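Local coordinates for putative mandelate racemase/muconate lactonizing enzyme (Bordetella bronchiseptica, PDB 3DDM), which is a putative member of the mandelate racemase/muconate lactonizing enzyme family, with the two-domain build of the enolase superfamily and a function not yet assigned, at residues A132-L136 with W137-G141; E160-V163 with A164-A168. The protein carries 1 engineered substitution. All coordinates share one frame; numbering follows the deposited sequence.

Contact 1 (A132-L136 with W137-G141)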
# COMPACT_ATOMS: atom_id res chain seq x y z
N ALA A 132 -24.27 -24.39 6.73
CA ALA A 132 -24.26 -25.43 7.75
C ALA A 132 -25.31 -25.11 8.81
O ALA A 132 -25.44 -25.82 9.81
CB ALA A 132 -22.88 -25.51 8.40
N GLY A 133 -26.06 -24.03 8.59
CA GLY A 133 -27.08 -23.62 9.53
C GLY A 133 -26.52 -23.33 10.91
O GLY A 133 -27.12 -23.71 11.91
N GLN A 134 -25.39 -22.63 10.96
CA GLN A 134 -24.76 -22.31 12.25
C GLN A 134 -24.29 -20.87 12.41
O GLN A 134 -23.95 -20.19 11.44
CB GLN A 134 -23.54 -23.18 12.48
CG GLN A 134 -23.75 -24.66 12.62
CD GLN A 134 -22.44 -25.37 12.87
OE1 GLN A 134 -21.59 -25.50 11.98
NE2 GLN A 134 -22.24 -25.82 14.11
N PRO A 135 -24.27 -20.38 13.66
CA PRO A 135 -23.81 -19.02 13.91
C PRO A 135 -22.28 -19.11 13.75
O PRO A 135 -21.67 -20.12 14.14
CB PRO A 135 -24.24 -18.77 15.35
CG PRO A 135 -24.19 -20.13 15.96
CD PRO A 135 -24.82 -20.98 14.89
N LEU A 136 -21.66 -18.08 13.18
CA LEU A 136 -20.22 -18.11 12.96
C LEU A 136 -19.43 -18.57 14.20
O LEU A 136 -18.49 -19.35 14.08
CB LEU A 136 -19.73 -16.73 12.49
CG LEU A 136 -18.85 -16.65 11.23
CD1 LEU A 136 -18.43 -18.04 10.75
CD2 LEU A 136 -19.61 -15.93 10.13
N TRP A 137 -19.82 -18.11 15.39
CA TRP A 137 -19.08 -18.53 16.57
C TRP A 137 -19.05 -20.05 16.77
O TRP A 137 -18.02 -20.61 17.16
CB TRP A 137 -19.64 -17.84 17.83
CG TRP A 137 -20.99 -18.32 18.30
CD1 TRP A 137 -22.21 -17.73 18.07
CD2 TRP A 137 -21.25 -19.45 19.14
NE1 TRP A 137 -23.20 -18.43 18.72
CE2 TRP A 137 -22.64 -19.48 19.39
CE3 TRP A 137 -20.43 -20.44 19.71
CZ2 TRP A 137 -23.23 -20.47 20.19
CZ3 TRP A 137 -21.03 -21.42 20.50
CH2 TRP A 137 -22.42 -21.42 20.74
N ALA A 138 -20.16 -20.73 16.48
CA ALA A 138 -20.22 -22.18 16.63
C ALA A 138 -19.38 -22.86 15.55
O ALA A 138 -18.66 -23.83 15.83
CB ALA A 138 -21.66 -22.66 16.55
N TRP A 139 -19.49 -22.35 14.33
CA TRP A 139 -18.74 -22.85 13.18
C TRP A 139 -17.23 -22.80 13.47
O TRP A 139 -16.50 -23.75 13.19
CB TRP A 139 -19.07 -21.97 11.98
CG TRP A 139 -18.53 -22.45 10.69
CD1 TRP A 139 -19.08 -23.40 9.89
CD2 TRP A 139 -17.40 -21.93 9.99
NE1 TRP A 139 -18.37 -23.48 8.71
CE2 TRP A 139 -17.33 -22.59 8.75
CE3 TRP A 139 -16.43 -20.95 10.29
CZ2 TRP A 139 -16.34 -22.31 7.79
CZ3 TRP A 139 -15.44 -20.67 9.34
CH2 TRP A 139 -15.41 -21.35 8.11
N LEU A 140 -16.77 -21.68 14.02
CA LEU A 140 -15.36 -21.51 14.37
C LEU A 140 -14.96 -22.43 15.54
O LEU A 140 -13.86 -22.32 16.08
CB LEU A 140 -15.09 -20.06 14.74
CG LEU A 140 -15.30 -19.02 13.64
CD1 LEU A 140 -15.32 -17.61 14.23
CD2 LEU A 140 -14.20 -19.17 12.60
N GLY A 141 -15.87 -23.31 15.94
CA GLY A 141 -15.57 -24.21 17.04
C GLY A 141 -15.70 -23.61 18.43
O GLY A 141 -15.03 -24.05 19.36

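Contact 2 (E160-V163 with A164-A168)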
# COMPACT_ATOMS: atom_id res chain seq x y z
N GLU A 160 -14.34 12.49 30.64
CA GLU A 160 -15.31 12.23 31.71
C GLU A 160 -16.76 12.34 31.23
O GLU A 160 -17.63 11.61 31.70
CB GLU A 160 -15.07 13.19 32.88
CG GLU A 160 -15.13 14.66 32.48
CD GLU A 160 -13.90 15.09 31.70
OE1 GLU A 160 -14.02 16.06 30.91
OE2 GLU A 160 -12.83 14.48 31.89
N ASP A 161 -17.01 13.24 30.28
CA ASP A 161 -18.35 13.42 29.73
C ASP A 161 -18.84 12.24 28.90
O ASP A 161 -19.91 11.71 29.16
CB ASP A 161 -18.42 14.68 28.86
CG ASP A 161 -18.36 15.95 29.69
OD1 ASP A 161 -18.74 15.90 30.88
OD2 ASP A 161 -17.96 17.00 29.13
N VAL A 162 -18.06 11.83 27.90
CA VAL A 162 -18.49 10.71 27.08
C VAL A 162 -18.41 9.39 27.86
O VAL A 162 -19.19 8.48 27.62
CB VAL A 162 -17.69 10.60 25.75
CG1 VAL A 162 -16.90 11.85 25.51
CG2 VAL A 162 -16.81 9.38 25.76
N VAL A 163 -17.47 9.30 28.80
CA VAL A 163 -17.36 8.08 29.59
C VAL A 163 -18.64 7.93 30.41
O VAL A 163 -19.15 6.83 30.60
CB VAL A 163 -16.16 8.12 30.56
CG1 VAL A 163 -16.33 7.06 31.65
CG2 VAL A 163 -14.87 7.89 29.79
N ALA A 164 -19.16 9.04 30.91
CA ALA A 164 -20.38 9.00 31.68
C ALA A 164 -21.51 8.50 30.77
O ALA A 164 -22.26 7.58 31.10
CB ALA A 164 -20.71 10.39 32.22
N ARG A 165 -21.58 9.11 29.59
CA ARG A 165 -22.59 8.78 28.59
C ARG A 165 -22.55 7.31 28.18
O ARG A 165 -23.59 6.66 28.11
CB ARG A 165 -22.39 9.67 27.36
CG ARG A 165 -23.61 9.80 26.48
CD ARG A 165 -23.32 10.62 25.24
NE ARG A 165 -22.63 9.84 24.22
CZ ARG A 165 -21.44 10.14 23.71
NH1 ARG A 165 -20.79 11.22 24.14
NH2 ARG A 165 -20.90 9.37 22.78
N LYS A 166 -21.35 6.79 27.92
CA LYS A 166 -21.21 5.40 27.50
C LYS A 166 -21.49 4.44 28.65
O LYS A 166 -21.93 3.29 28.44
CB LYS A 166 -19.80 5.15 26.96
CG LYS A 166 -19.35 6.14 25.90
CD LYS A 166 -20.35 6.30 24.77
CE LYS A 166 -20.47 5.03 23.95
NZ LYS A 166 -21.40 5.25 22.81
N ALA A 167 -21.23 4.90 29.86
CA ALA A 167 -21.48 4.09 31.04
C ALA A 167 -22.99 3.93 31.15
O ALA A 167 -23.50 2.83 31.43
CB ALA A 167 -20.93 4.79 32.27
N ALA A 168 -23.70 5.03 30.92
CA ALA A 168 -25.16 5.05 30.96
C ALA A 168 -25.74 4.11 29.90
O ALA A 168 -26.75 3.46 30.13
CB ALA A 168 -25.67 6.47 30.75

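Contact 1 (A132-L136 with W137-G141)
Pro135 lays its ring over one face of the Trp137 indole: CG stands 3.8 Å from the centroid of the five-membered ring, 28° off the normal, a CH-pi contact. On that same face, toward the rim, sits Ala138 CB, 3.6 Å from Pro135 CG, so pyrrolidine, methyl and indole close on one another. What brings the indole back over the proline is chi1 of Trp137, 72°, with CG between the backbone N and the carbonyl carbon. Leu136 and Trp139 lie side by side, pointing the same way, with Leu136 CD1 3.6 Å from Trp139 CE3. Both pack on helix 110-131, while Leu136, Trp137 and Leu140 touch helix 313-325, so the short helix 136-139 lies between the N-terminal domain and the barrel helices. Further out, the Gln134 side chain crosses Trp139 at about a right angle, its OE1 at the ring edge 3.9 Å from CD1.

Pro135 is the N-cap, and its O takes a nearly straight bond from Trp139 N (3.1 Å, 170°) and a weak one from Ala138 N. Leu140 N bonds to Leu136 O at 2.9 Å, and Gly141, at positive phi, ends the helix in what fits a Schellman motif. Trp137 N is hydrogen-bonded to His321 ND1, and Trp137 NE1 to Gly363 O. The indole is therefore held both by its proline-covered face and by its N-H, which fixes its rotation.

Contact 2 (E160-V163 with A164-A168)
Four successive i to i+4 bonds tie Glu160-Val163 to Ala164-Ala168, from Ala164 N to Glu160 O, Arg165 N to Asp161 O, Lys166 N to Val162 O and Ala167 N to Val163 O. They are not equally straight: Lys166 N meets Val162 O at 2.8 Å and 162°, whereas the bond from Ala164 N to Glu160 O is bent (N-H...O 145°), its donor standing above the carbonyl plane. Val162 is the side chain both basic residues lean on. Arg165 leaves the helix with CG anti to the backbone N (chi1 -159°), then bends at chi3, which folds the guanidinium back until NH1 lies 3.5 Å from Val162 CB, the flat group meeting the valine obliquely. Its NE has a long, weak ion pair with Glu169.

This helix, 159-169, is the crossover of a beta-alpha-beta unit between the parallel strands 146-154 and 174-177 of the barrel domain. Val163 turns to the neighbouring helix 182-196, touching Val192 and Leu196, and also meets Ile154 of the first strand. Lys166 bends at chi2 and chi3; its CG stays 4.1 Å from Val162 CG2 while the chain passes beside Ala151 and Phe174. The ammonium at its end is gripped by a salt bridge to Glu169 and a hydrogen bond to Ala339 O, partners that probably compensate its charge, since the residue is buried.

Contact 1 belongs to the N-terminal domain and contact 2 to the barrel-type C-terminal one, with centres 34 Å apart and no touch between them. Contact 1 is the more enclosed, contact 2 the more surface-lying. Contact 1 is a helix start after a loop, wedged among helices 110-131, 287-300 and 313-325, so it joins the N-terminal domain to the barrel helices through aromatic and aliphatic packing. Contact 2 takes up almost all of helix 159-169: regular backbone bonding, aliphatic groups against neighbouring strands and helix 182-196, Asp161 and Arg165 on the exposed side, and Lys166 running inward against the strands. They share no element of secondary structure.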